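Local coordinates for tyrosine-protein phosphatase YwqE (Bacillus subtilis, PDB 3QY7), which removes phosphate from phosphotyrosine residues of proteins such as YwqD, YwqF and Ssb, as a manganese-dependent phosphatase of the CpsB/CapC family, at residues I8-D13 with A20-M25; E24-A29 with I71-L76; H136-R141 with S160-G165; G165-I170 with F178-V183. All coordinates share one frame; numbering follows the deposited sequence.

Interaction 1. Residues I8-D13 with A20-M25; sequences ILPAMD and ADSIEM
Ser-22 and Met-25, one helical turn apart on helix 19-31, receive Ile-8 and Pro-10 of the loop that leaves strand 2-3, the first beta-alpha loop of this PHP-type TIM-barrel phosphatase. Ser-22 comes first along the helix, and its hydroxyl is the polar anchor: OG donates to the backbone O of Ile-8 at 2.7 Å, meeting the oxygen almost head-on, with a C=O...OG angle of 171°. A serine suits the place, being short enough to let the loop lie close while still offering a proton to a buried carbonyl. Its OG stands beside its own backbone N (chi1 -56°), on the side where the loop passes. The ring of Pro-10 rests against the same hydroxyl, CD lying 3.3 Å from Ser-22 OG. Further on, Met-25 supplies the apolar half. Its CB meets Ile-8 CG1 at 4.0 Å, and the two side chains run past each other in opposite directions, the isoleucine reaching toward the helix and the methionine toward the loop. A flexible, unbranched thioether fits here because a bend at its last torsion, chi3 69°, folds the methyl back over the loop backbone, where Met-25 CE lies 3.9 Å from Ile-8 CA.

Interaction 2. Residues E24-A29 with I71-L76; sequences EMARAA and IPLHVL
Ile-71 and Leu-73 reach from the turn before strand 74-76 onto one flank of helix 19-31, and most of what they meet there is aliphatic. Ile-71 divides its two branches between neighbouring helix residues: CG2 lies 4.2 Å from Ala-26 CB, while CD1 goes to Arg-27. Leu-73 meets the helix about a turn further on, at Ala-29, its CD1 4.0 Å from Ala-29 CB and its CD2 more loosely against Ala-26 CB. Alanine suits both helix positions, since a lone methyl lets branched side chains come close to the helix surface. Leu-73 holds CG away from its own backbone N (chi1 -172°), which carries its methyls to the helix.

In the TIM barrel, helix 19-31, which follows the first strand, packs here on the loop leading into strand 74-76 and, through Ala-29, on Ile-37 of the intervening strand 36-38, a residue that Leu-73 touches too.

The second kind of contact involves the aliphatic part of a charged residue. The Arg-27 chain is extended from CG to NE and crosses Ile-71 at about a right angle, with Ile-71 CD1 3.8 Å from Arg-27 CG. Its charge is engaged along the helix by a salt bridge from Arg-27 NH1 to Glu-24 OE2. A long arginine serves this partly exposed border well: its chain, from CG to NE, lies against the isoleucine methyl while the guanidinium turns to the carboxylate.

Interaction 3. Residues H136-R141 with S160-G165; sequences HPERNR and SQITSG. With FE (Fe (III) ion), chain B.
Glu-138 lies across the backbone of strand 159-163, its side chain at about a right angle to those of Ile-162 and Thr-163. Two donors of Thr-163 converge on one carboxylate oxygen. The hydroxyl OG1 reaches Glu-138 OE1 at 2.8 Å on the syn side, 18° out of the carboxylate plane; the backbone N of Thr-163 meets the same OE1 at 3.0 Å from above that plane. Threonine adds a hydroxyl to the backbone N-H that the strand already presents, and Ser-166 OG is also hydrogen-bonded to OE1. The glutamate gets there by folding: CG sits between its backbone N and carbonyl carbon (chi1 82°), and a second bend at chi2 swings the carboxylate over the strand. Ile-162 CG1 lies 3.6 Å from Glu-138 CD, so an aliphatic branch packs against the carboxylate. OE2 is buried here with no polar partner; the donors gathered at OE1 would be expected to draw negative charge toward that oxygen.

The glutamate and His-136 belong to the loop after strand 131-135, at the C-terminal ends of the barrel strands, where PHP phosphatases hold their metals. His-136 NE2 binds an iron ion at 2.2 Å; Glu-80, Glu-108 and two waters are among its other ligands. Histidine suits the place because its ring presents a nitrogen to the metal. At the root of the ring, His-136 CB lies 3.5 Å from Thr-163 OG1, and the backbone N of His-136 makes a weak bond to Gln-161 O. Pro-137 extends the packing toward the start of the strand, its CG lying 3.5 Å from Ser-160 OG, a hydroxyl bonded to Leu-187 O.

Interaction 4. Residues G165-I170 with F178-V183; sequences GSLAGI and FSLRLV
Leu-167 supplies the apolar part of this contact through a single methyl. Its CD2 meets three residues of helix 173-184: Ser-179 CB at 3.7 Å, Leu-180 CD2 at 4.1 Å and, more loosely, Val-183 CG2 at 4.4 Å. Ser-179 and Val-183 are one helical turn apart, with Leu-180 following Ser-179, so the methyl enters a shallow hollow between them. The Leu-167 side chain reaches it because CG stands beside the backbone N (chi1 -71°), and it passes Leu-180 obliquely. A leucine suits the place for its forked end, carried well out from the helix, while the short Ser-179 gives its methyl a place between Leu-180 and Val-183.

Close carbon-to-oxygen contact forms the second kind. Ser-166 CB lies 3.4 Å from Ser-179 OG, with no hydrogen bond between the two residues. Each hydroxyl has a partner outside: Ser-166 OG bonds to Glu-138 OE1, and Ser-179 OG turns back to Leu-175 O in its own helix. The small Ser-179 lets the backbones approach, its CA lying 6.2 Å from Leu-167 CA.

Backbone bonds within 165-170 finish the shorter helix. Gly-169 has positive phi (90°) and ends it in a Schellman motif, in which Ile-170 N bonds to Gly-165 O at 3.2 Å; glycine takes up this conformation readily because a CB would press on the preceding carbonyl oxygen.

Beneath the pair lies strand 159-163, whose Ile-162 touches both Leu-167 and Ser-179, while helix 205-216 packs on Leu-167 through Ala-208 and on Leu-180 and Val-183 through Phe-216.

Overall arrangement
Along the chain the contacts fall into two pairs. Interactions 1 and 2 come first and share helix 19-31, with Glu-24 and Met-25 in both; their centres are 10 Å apart, and Ile-23 touches Ile-71 between them. Interactions 3 and 4 follow, sharing helix 164-168 and Gly-165, with centres 8 Å apart. The pairs do not touch: the centres of interactions 1 and 3 are about 22 Å apart. The first pair lies by strands 2-3, 36-38 and 74-76, the second by strands 131-135, 159-163 and 190-192, different sectors of one barrel. Iron is bound directly in interaction 3, and interaction 4 touches it, which places the helix pair next to the metal-binding loop.

Interaction 1. Residues I8-D13 with A20-M25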
loop_
_atom_site.group_PDB
_atom_site.type_symbol
_atom_site.label_atom_id
_atom_site.label_comp_id
_atom_site.label_asym_id
_atom_site.label_seq_id
_atom_site.Cartn_x
_atom_site.Cartn_y
_atom_site.Cartn_z
ATOM N N ILE A 8 3.205 -10.451 -3.253
ATOM C CA ILE A 8 2.849 -11.696 -3.926
ATOM C C ILE A 8 3.953 -12.228 -4.858
ATOM O O ILE A 8 3.980 -13.422 -5.146
ATOM C CB ILE A 8 1.490 -11.572 -4.679
ATOM C CG1 ILE A 8 0.933 -12.956 -5.044
ATOM C CG2 ILE A 8 1.636 -10.684 -5.919
ATOM C CD1 ILE A 8 -0.521 -12.897 -5.507
ATOM N N LEU A 9 4.856 -11.361 -5.321
ATOM C CA LEU A 9 5.946 -11.823 -6.184
ATOM C C LEU A 9 6.914 -12.705 -5.390
ATOM O O LEU A 9 7.289 -12.361 -4.266
ATOM C CB LEU A 9 6.682 -10.657 -6.845
ATOM C CG LEU A 9 5.837 -9.832 -7.816
ATOM C CD1 LEU A 9 6.628 -8.673 -8.403
ATOM C CD2 LEU A 9 5.196 -10.689 -8.939
ATOM N N PRO A 10 7.297 -13.841 -5.975
ATOM C CA PRO A 10 8.129 -14.813 -5.267
ATOM C C PRO A 10 9.610 -14.464 -5.284
ATOM O O PRO A 10 10.104 -13.885 -6.266
ATOM C CB PRO A 10 7.907 -16.088 -6.073
ATOM C CG PRO A 10 7.744 -15.582 -7.490
ATOM C CD PRO A 10 6.939 -14.309 -7.330
ATOM N N ALA A 11 10.294 -14.830 -4.198
ATOM C CA ALA A 11 11.746 -14.706 -4.071
ATOM C C ALA A 11 12.238 -13.287 -4.337
ATOM O O ALA A 11 13.239 -13.085 -5.030
ATOM C CB ALA A 11 12.448 -15.712 -4.999
ATOM N N MET A 12 11.538 -12.296 -3.798
ATOM C CA MET A 12 11.951 -10.927 -3.906
ATOM C C MET A 12 12.192 -10.272 -2.593
ATOM O O MET A 12 12.991 -9.416 -2.439
ATOM C CB MET A 12 10.894 -10.104 -4.630
ATOM C CG MET A 12 10.690 -10.494 -5.997
ATOM S SD MET A 12 10.566 -9.107 -7.098
ATOM C CE MET A 12 10.958 -9.864 -8.557
ATOM N N ASP A 13 11.429 -10.736 -1.646
ATOM C CA ASP A 13 11.282 -10.112 -0.387
ATOM C C ASP A 13 10.790 -11.065 0.708
ATOM O O ASP A 13 10.973 -12.227 0.658
ATOM C CB ASP A 13 10.664 -8.705 -0.404
ATOM C CG ASP A 13 9.182 -8.706 -0.755
ATOM O OD1 ASP A 13 8.653 -9.761 -0.827
ATOM O OD2 ASP A 13 8.680 -7.638 -0.918
ATOM N N ALA A 20 4.683 -21.348 -5.889
ATOM C CA ALA A 20 3.582 -22.059 -5.265
ATOM C C ALA A 20 2.897 -21.186 -4.201
ATOM O O ALA A 20 1.664 -21.179 -4.114
ATOM C CB ALA A 20 4.059 -23.397 -4.674
ATOM N N ASP A 21 3.693 -20.452 -3.414
ATOM C CA ASP A 21 3.137 -19.504 -2.424
ATOM C C ASP A 21 2.356 -18.413 -3.146
ATOM O O ASP A 21 1.244 -18.054 -2.723
ATOM C CB ASP A 21 4.232 -18.828 -1.592
ATOM C CG ASP A 21 4.988 -19.789 -0.721
ATOM O OD1 ASP A 21 4.401 -20.792 -0.267
ATOM O OD2 ASP A 21 6.181 -19.529 -0.493
ATOM N N SER A 22 2.932 -17.886 -4.225
ATOM C CA SER A 22 2.291 -16.799 -4.978
ATOM C C SER A 22 0.886 -17.206 -5.434
ATOM O O SER A 22 -0.080 -16.429 -5.323
ATOM C CB SER A 22 3.127 -16.389 -6.205
ATOM O OG SER A 22 4.457 -16.016 -5.873
ATOM N N ILE A 23 0.787 -18.429 -5.943
ATOM C CA ILE A 23 -0.462 -18.984 -6.439
ATOM C C ILE A 23 -1.492 -19.152 -5.314
ATOM O O ILE A 23 -2.679 -18.855 -5.499
ATOM C CB ILE A 23 -0.206 -20.329 -7.153
ATOM C CG1 ILE A 23 0.570 -20.104 -8.454
ATOM C CG2 ILE A 23 -1.519 -21.068 -7.430
ATOM C CD1 ILE A 23 1.129 -21.391 -8.981
ATOM N N GLU A 24 -1.041 -19.608 -4.144
ATOM C CA GLU A 24 -1.949 -19.718 -2.988
ATOM C C GLU A 24 -2.466 -18.355 -2.545
ATOM O O GLU A 24 -3.648 -18.206 -2.200
ATOM C CB GLU A 24 -1.283 -20.444 -1.822
ATOM C CG GLU A 24 -0.923 -21.887 -2.129
ATOM C CD GLU A 24 -2.123 -22.694 -2.579
ATOM O OE1 GLU A 24 -3.025 -22.923 -1.745
ATOM O OE2 GLU A 24 -2.173 -23.075 -3.770
ATOM N N MET A 25 -1.579 -17.362 -2.565
ATOM C CA MET A 25 -1.986 -16.005 -2.233
ATOM C C MET A 25 -2.980 -15.487 -3.254
ATOM O O MET A 25 -3.965 -14.847 -2.886
ATOM C CB MET A 25 -0.774 -15.070 -2.130
ATOM C CG MET A 25 0.128 -15.403 -0.943
ATOM S SD MET A 25 1.682 -14.474 -0.950
ATOM C CE MET A 25 1.131 -12.801 -0.613
#

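Interaction 2. Residues E24-A29 with I71-L76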
loop_
_atom_site.group_PDB
_atom_site.type_symbol
_atom_site.label_atom_id
_atom_site.label_comp_id
_atom_site.label_asym_id
_atom_site.label_seq_id
_atom_site.Cartn_x
_atom_site.Cartn_y
_atom_site.Cartn_z
ATOM N N GLU A 24 -1.041 -19.608 -4.144
ATOM C CA GLU A 24 -1.949 -19.718 -2.988
ATOM C C GLU A 24 -2.466 -18.355 -2.545
ATOM O O GLU A 24 -3.648 -18.206 -2.200
ATOM C CB GLU A 24 -1.283 -20.444 -1.822
ATOM C CG GLU A 24 -0.923 -21.887 -2.129
ATOM C CD GLU A 24 -2.123 -22.694 -2.579
ATOM O OE1 GLU A 24 -3.025 -22.923 -1.745
ATOM O OE2 GLU A 24 -2.173 -23.075 -3.770
ATOM N N MET A 25 -1.579 -17.362 -2.565
ATOM C CA MET A 25 -1.986 -16.005 -2.233
ATOM C C MET A 25 -2.980 -15.487 -3.254
ATOM O O MET A 25 -3.965 -14.847 -2.886
ATOM C CB MET A 25 -0.774 -15.070 -2.130
ATOM C CG MET A 25 0.128 -15.403 -0.943
ATOM S SD MET A 25 1.682 -14.474 -0.950
ATOM C CE MET A 25 1.131 -12.801 -0.613
ATOM N N ALA A 26 -2.723 -15.763 -4.536
ATOM C CA ALA A 26 -3.646 -15.333 -5.577
ATOM C C ALA A 26 -5.059 -15.923 -5.397
ATOM O O ALA A 26 -6.053 -15.206 -5.540
ATOM C CB ALA A 26 -3.096 -15.673 -6.929
ATOM N N ARG A 27 -5.130 -17.216 -5.062
ATOM C CA ARG A 27 -6.423 -17.863 -4.847
ATOM C C ARG A 27 -7.161 -17.183 -3.689
ATOM O O ARG A 27 -8.370 -16.933 -3.773
ATOM C CB ARG A 27 -6.284 -19.370 -4.592
ATOM C CG ARG A 27 -5.801 -20.160 -5.787
ATOM C CD ARG A 27 -6.012 -21.662 -5.617
ATOM N NE ARG A 27 -5.508 -22.381 -6.789
ATOM C CZ ARG A 27 -4.429 -23.161 -6.793
ATOM N NH1 ARG A 27 -3.729 -23.355 -5.679
ATOM N NH2 ARG A 27 -4.050 -23.760 -7.919
ATOM N N ALA A 28 -6.422 -16.852 -2.633
ATOM C CA ALA A 28 -7.017 -16.174 -1.475
ATOM C C ALA A 28 -7.521 -14.791 -1.853
ATOM O O ALA A 28 -8.611 -14.384 -1.438
ATOM C CB ALA A 28 -6.032 -16.077 -0.356
ATOM N N ALA A 29 -6.721 -14.067 -2.641
ATOM C CA ALA A 29 -7.104 -12.752 -3.139
ATOM C C ALA A 29 -8.420 -12.818 -3.898
ATOM O O ALA A 29 -9.316 -12.016 -3.668
ATOM C CB ALA A 29 -5.989 -12.153 -4.024
ATOM N N ILE A 71 -6.604 -18.974 -12.739
ATOM C CA ILE A 71 -6.920 -18.058 -11.631
ATOM C C ILE A 71 -7.169 -16.645 -12.180
ATOM O O ILE A 71 -6.288 -16.071 -12.825
ATOM C CB ILE A 71 -5.795 -18.046 -10.576
ATOM C CG1 ILE A 71 -5.591 -19.462 -10.010
ATOM C CG2 ILE A 71 -6.121 -17.003 -9.467
ATOM C CD1 ILE A 71 -4.310 -19.653 -9.219
ATOM N N PRO A 72 -8.376 -16.078 -11.939
ATOM C CA PRO A 72 -8.721 -14.776 -12.531
ATOM C C PRO A 72 -8.148 -13.618 -11.708
ATOM O O PRO A 72 -8.877 -12.902 -11.036
ATOM C CB PRO A 72 -10.250 -14.784 -12.509
ATOM C CG PRO A 72 -10.598 -15.679 -11.354
ATOM C CD PRO A 72 -9.501 -16.666 -11.187
ATOM N N LEU A 73 -6.841 -13.461 -11.766
ATOM C CA LEU A 73 -6.170 -12.365 -11.109
ATOM C C LEU A 73 -5.085 -11.768 -11.985
ATOM O O LEU A 73 -4.339 -12.488 -12.533
ATOM C CB LEU A 73 -5.558 -12.821 -9.812
ATOM C CG LEU A 73 -5.009 -11.643 -9.009
ATOM C CD1 LEU A 73 -5.814 -11.284 -7.928
ATOM C CD2 LEU A 73 -3.586 -11.713 -8.671
ATOM N N HIS A 74 -5.008 -10.449 -12.055
ATOM C CA HIS A 74 -3.985 -9.766 -12.863
ATOM C C HIS A 74 -3.049 -8.996 -11.947
ATOM O O HIS A 74 -3.501 -8.208 -11.110
ATOM C CB HIS A 74 -4.693 -8.837 -13.861
ATOM C CG HIS A 74 -3.794 -8.091 -14.810
ATOM N ND1 HIS A 74 -2.619 -8.601 -15.323
ATOM C CD2 HIS A 74 -3.970 -6.891 -15.413
ATOM C CE1 HIS A 74 -2.090 -7.727 -16.159
ATOM N NE2 HIS A 74 -2.894 -6.686 -16.239
ATOM N N VAL A 75 -1.752 -9.271 -12.089
ATOM C CA VAL A 75 -0.702 -8.630 -11.304
ATOM C C VAL A 75 -0.023 -7.541 -12.149
ATOM O O VAL A 75 0.434 -7.793 -13.276
ATOM C CB VAL A 75 0.340 -9.665 -10.813
ATOM C CG1 VAL A 75 1.363 -8.989 -9.916
ATOM C CG2 VAL A 75 -0.367 -10.776 -10.042
ATOM N N LEU A 76 0.011 -6.330 -11.589
ATOM C CA LEU A 76 0.670 -5.183 -12.197
ATOM C C LEU A 76 1.933 -4.790 -11.405
ATOM O O LEU A 76 2.070 -5.134 -10.221
ATOM C CB LEU A 76 -0.306 -4.008 -12.273
ATOM C CG LEU A 76 -1.457 -4.276 -13.251
ATOM C CD1 LEU A 76 -2.526 -3.233 -13.053
ATOM C CD2 LEU A 76 -0.953 -4.278 -14.688
#

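Interaction 3. Residues H136-R141 with S160-G165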
loop_
_atom_site.group_PDB
_atom_site.type_symbol
_atom_site.label_atom_id
_atom_site.label_comp_id
_atom_site.label_asym_id
_atom_site.label_seq_id
_atom_site.Cartn_x
_atom_site.Cartn_y
_atom_site.Cartn_z
ATOM N N HIS A 136 1.190 2.111 5.353
ATOM C CA HIS A 136 0.804 1.731 6.714
ATOM C C HIS A 136 1.239 2.721 7.796
ATOM O O HIS A 136 2.013 2.359 8.673
ATOM C CB HIS A 136 1.275 0.312 7.059
ATOM C CG HIS A 136 2.710 0.043 6.736
ATOM N ND1 HIS A 136 3.757 0.615 7.432
ATOM C CD2 HIS A 136 3.277 -0.747 5.792
ATOM C CE1 HIS A 136 4.898 0.183 6.931
ATOM N NE2 HIS A 136 4.636 -0.652 5.941
ATOM N N PRO A 137 0.717 3.949 7.743
ATOM C CA PRO A 137 1.125 4.925 8.755
ATOM C C PRO A 137 0.736 4.480 10.167
ATOM O O PRO A 137 1.408 4.879 11.136
ATOM C CB PRO A 137 0.371 6.200 8.345
ATOM C CG PRO A 137 -0.819 5.691 7.561
ATOM C CD PRO A 137 -0.253 4.523 6.793
ATOM N N GLU A 138 -0.316 3.659 10.280
ATOM C CA GLU A 138 -0.767 3.136 11.591
ATOM C C GLU A 138 0.272 2.243 12.281
ATOM O O GLU A 138 0.233 2.059 13.507
ATOM C CB GLU A 138 -2.127 2.413 11.454
ATOM C CG GLU A 138 -2.081 0.936 10.947
ATOM C CD GLU A 138 -1.880 0.768 9.437
ATOM O OE1 GLU A 138 -2.058 -0.368 8.972
ATOM O OE2 GLU A 138 -1.562 1.734 8.714
ATOM N N ARG A 139 1.187 1.680 11.498
ATOM C CA ARG A 139 2.236 0.793 11.988
ATOM C C ARG A 139 3.530 1.535 12.324
ATOM O O ARG A 139 4.537 0.904 12.658
ATOM C CB ARG A 139 2.533 -0.302 10.958
ATOM C CG ARG A 139 1.577 -1.480 10.977
ATOM C CD ARG A 139 2.149 -2.560 11.891
ATOM N NE ARG A 139 1.649 -3.888 11.556
ATOM C CZ ARG A 139 2.068 -5.019 12.117
ATOM N NH1 ARG A 139 3.019 -5.006 13.049
ATOM N NH2 ARG A 139 1.532 -6.168 11.736
ATOM N N ASN A 140 3.506 2.862 12.216
ATOM C CA ASN A 140 4.670 3.684 12.537
ATOM C C ASN A 140 4.611 4.169 13.992
ATOM O O ASN A 140 3.642 4.811 14.396
ATOM C CB ASN A 140 4.752 4.881 11.588
ATOM C CG ASN A 140 5.994 5.704 11.809
ATOM O OD1 ASN A 140 6.016 6.581 12.667
ATOM N ND2 ASN A 140 7.030 5.436 11.024
ATOM N N ARG A 141 5.664 3.869 14.751
ATOM C CA ARG A 141 5.713 4.200 16.186
ATOM C C ARG A 141 5.548 5.697 16.461
ATOM O O ARG A 141 4.800 6.079 17.364
ATOM C CB ARG A 141 7.007 3.692 16.835
ATOM C CG ARG A 141 6.874 3.399 18.346
ATOM C CD ARG A 141 8.114 3.768 19.172
ATOM N NE ARG A 141 9.377 3.313 18.590
ATOM C CZ ARG A 141 10.004 2.183 18.908
ATOM N NH1 ARG A 141 9.496 1.354 19.810
ATOM N NH2 ARG A 141 11.150 1.877 18.311
ATOM N N SER A 160 -2.274 8.372 2.154
ATOM C CA SER A 160 -1.790 7.205 2.899
ATOM C C SER A 160 -2.683 5.974 2.732
ATOM O O SER A 160 -3.859 6.085 2.376
ATOM C CB SER A 160 -1.550 7.527 4.389
ATOM O OG SER A 160 -2.733 7.445 5.155
ATOM N N GLN A 161 -2.095 4.826 3.016
ATOM C CA GLN A 161 -2.739 3.529 2.813
ATOM C C GLN A 161 -2.666 2.727 4.108
ATOM O O GLN A 161 -1.577 2.438 4.623
ATOM C CB GLN A 161 -2.053 2.804 1.642
ATOM C CG GLN A 161 -2.306 1.287 1.604
ATOM C CD GLN A 161 -1.213 0.502 2.286
ATOM O OE1 GLN A 161 -0.029 0.746 2.072
ATOM N NE2 GLN A 161 -1.607 -0.503 3.083
ATOM N N ILE A 162 -3.844 2.376 4.615
ATOM C CA ILE A 162 -3.987 1.569 5.813
ATOM C C ILE A 162 -4.002 0.092 5.439
ATOM O O ILE A 162 -4.364 -0.271 4.317
ATOM C CB ILE A 162 -5.248 1.967 6.607
ATOM C CG1 ILE A 162 -5.130 1.516 8.066
ATOM C CG2 ILE A 162 -6.551 1.480 5.937
ATOM C CD1 ILE A 162 -5.475 2.623 9.001
ATOM N N THR A 163 -3.600 -0.752 6.377
ATOM C CA THR A 163 -3.564 -2.199 6.142
ATOM C C THR A 163 -4.900 -2.825 6.514
ATOM O O THR A 163 -5.423 -2.540 7.588
ATOM C CB THR A 163 -2.475 -2.890 7.008
ATOM O OG1 THR A 163 -1.262 -2.108 6.993
ATOM C CG2 THR A 163 -2.174 -4.280 6.491
ATOM N N SER A 164 -5.441 -3.675 5.636
ATOM C CA SER A 164 -6.693 -4.388 5.921
ATOM C C SER A 164 -6.585 -5.105 7.247
ATOM O O SER A 164 -7.480 -4.982 8.071
ATOM C CB SER A 164 -7.057 -5.393 4.825
ATOM O OG SER A 164 -7.312 -4.752 3.575
ATOM N N GLY A 165 -5.487 -5.819 7.457
ATOM C CA GLY A 165 -5.331 -6.588 8.693
ATOM C C GLY A 165 -5.407 -5.747 9.956
ATOM O O GLY A 165 -5.931 -6.205 10.976
HETATM FE FE FE B . 6.091 -1.995 4.953
HETATM O O HOH W 1 6.095 -3.074 6.907
HETATM O O HOH W 2 4.535 -3.073 4.153
#

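Interaction 4. Residues G165-I170 with F178-V183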
loop_
_atom_site.group_PDB
_atom_site.type_symbol
_atom_site.label_atom_id
_atom_site.label_comp_id
_atom_site.label_asym_id
_atom_site.label_seq_id
_atom_site.Cartn_x
_atom_site.Cartn_y
_atom_site.Cartn_z
ATOM N N GLY A 165 -5.487 -5.819 7.457
ATOM C CA GLY A 165 -5.331 -6.588 8.693
ATOM C C GLY A 165 -5.407 -5.747 9.956
ATOM O O GLY A 165 -5.931 -6.205 10.976
ATOM N N SER A 166 -4.890 -4.519 9.909
ATOM C CA SER A 166 -4.946 -3.610 11.060
ATOM C C SER A 166 -6.373 -3.324 11.481
ATOM O O SER A 166 -6.713 -3.417 12.669
ATOM C CB SER A 166 -4.234 -2.288 10.751
ATOM O OG SER A 166 -2.870 -2.521 10.474
ATOM N N LEU A 167 -7.198 -2.953 10.506
ATOM C CA LEU A 167 -8.625 -2.739 10.696
ATOM C C LEU A 167 -9.353 -4.001 11.153
ATOM O O LEU A 167 -10.295 -3.903 11.945
ATOM C CB LEU A 167 -9.267 -2.206 9.409
ATOM C CG LEU A 167 -8.903 -0.751 9.056
ATOM C CD1 LEU A 167 -9.282 -0.426 7.628
ATOM C CD2 LEU A 167 -9.533 0.253 10.036
ATOM N N ALA A 168 -8.902 -5.161 10.670
ATOM C CA ALA A 168 -9.556 -6.451 10.945
ATOM C C ALA A 168 -9.162 -7.026 12.307
ATOM O O ALA A 168 -9.791 -7.974 12.788
ATOM C CB ALA A 168 -9.253 -7.456 9.834
ATOM N N GLY A 169 -8.123 -6.462 12.917
ATOM C CA GLY A 169 -7.668 -6.879 14.251
ATOM C C GLY A 169 -6.634 -7.994 14.309
ATOM O O GLY A 169 -6.235 -8.402 15.413
ATOM N N ILE A 170 -6.174 -8.484 13.151
ATOM C CA ILE A 170 -5.233 -9.631 13.129
ATOM C C ILE A 170 -3.819 -9.295 13.610
ATOM O O ILE A 170 -2.976 -10.186 13.797
ATOM C CB ILE A 170 -5.185 -10.369 11.761
ATOM C CG1 ILE A 170 -4.482 -9.513 10.700
ATOM C CG2 ILE A 170 -6.597 -10.837 11.341
ATOM C CD1 ILE A 170 -4.239 -10.214 9.373
ATOM N N PHE A 178 -6.381 2.328 16.786
ATOM C CA PHE A 178 -5.648 3.461 16.218
ATOM C C PHE A 178 -6.043 3.716 14.758
ATOM O O PHE A 178 -6.206 4.863 14.333
ATOM C CB PHE A 178 -4.143 3.263 16.355
ATOM C CG PHE A 178 -3.337 4.444 15.882
ATOM C CD1 PHE A 178 -3.596 5.726 16.369
ATOM C CD2 PHE A 178 -2.322 4.275 14.960
ATOM C CE1 PHE A 178 -2.859 6.821 15.933
ATOM C CE2 PHE A 178 -1.570 5.376 14.523
ATOM C CZ PHE A 178 -1.845 6.637 15.003
ATOM N N SER A 179 -6.231 2.637 14.012
ATOM C CA SER A 179 -6.526 2.724 12.588
ATOM C C SER A 179 -7.852 3.420 12.340
ATOM O O SER A 179 -7.989 4.227 11.416
ATOM C CB SER A 179 -6.554 1.319 11.979
ATOM O OG SER A 179 -5.330 0.643 12.151
ATOM N N LEU A 180 -8.846 3.097 13.165
ATOM C CA LEU A 180 -10.148 3.729 13.083
ATOM C C LEU A 180 -10.078 5.239 13.351
ATOM O O LEU A 180 -10.803 6.007 12.730
ATOM C CB LEU A 180 -11.128 3.049 14.044
ATOM C CG LEU A 180 -11.623 1.670 13.593
ATOM C CD1 LEU A 180 -12.397 1.036 14.740
ATOM C CD2 LEU A 180 -12.517 1.805 12.358
ATOM N N ARG A 181 -9.195 5.635 14.269
ATOM C CA ARG A 181 -8.921 7.053 14.533
ATOM C C ARG A 181 -8.419 7.761 13.281
ATOM O O ARG A 181 -8.941 8.820 12.924
ATOM C CB ARG A 181 -7.941 7.222 15.706
ATOM C CG ARG A 181 -8.587 6.914 17.061
ATOM C CD ARG A 181 -7.561 6.754 18.165
ATOM N NE ARG A 181 -6.825 7.984 18.447
ATOM C CZ ARG A 181 -5.614 8.015 19.000
ATOM N NH1 ARG A 181 -4.995 6.888 19.328
ATOM N NH2 ARG A 181 -5.015 9.173 19.223
ATOM N N LEU A 182 -7.444 7.156 12.604
ATOM C CA LEU A 182 -6.877 7.740 11.369
ATOM C C LEU A 182 -7.914 7.837 10.248
ATOM O O LEU A 182 -7.999 8.854 9.546
ATOM C CB LEU A 182 -5.645 6.944 10.916
ATOM C CG LEU A 182 -4.450 6.838 11.880
ATOM C CD1 LEU A 182 -3.239 6.117 11.280
ATOM C CD2 LEU A 182 -4.067 8.233 12.429
ATOM N N VAL A 183 -8.711 6.782 10.083
ATOM C CA VAL A 183 -9.766 6.792 9.070
ATOM C C VAL A 183 -10.795 7.902 9.333
ATOM O O VAL A 183 -11.161 8.643 8.428
ATOM C CB VAL A 183 -10.491 5.421 8.917
ATOM C CG1 VAL A 183 -11.644 5.561 7.939
ATOM C CG2 VAL A 183 -9.509 4.318 8.424
#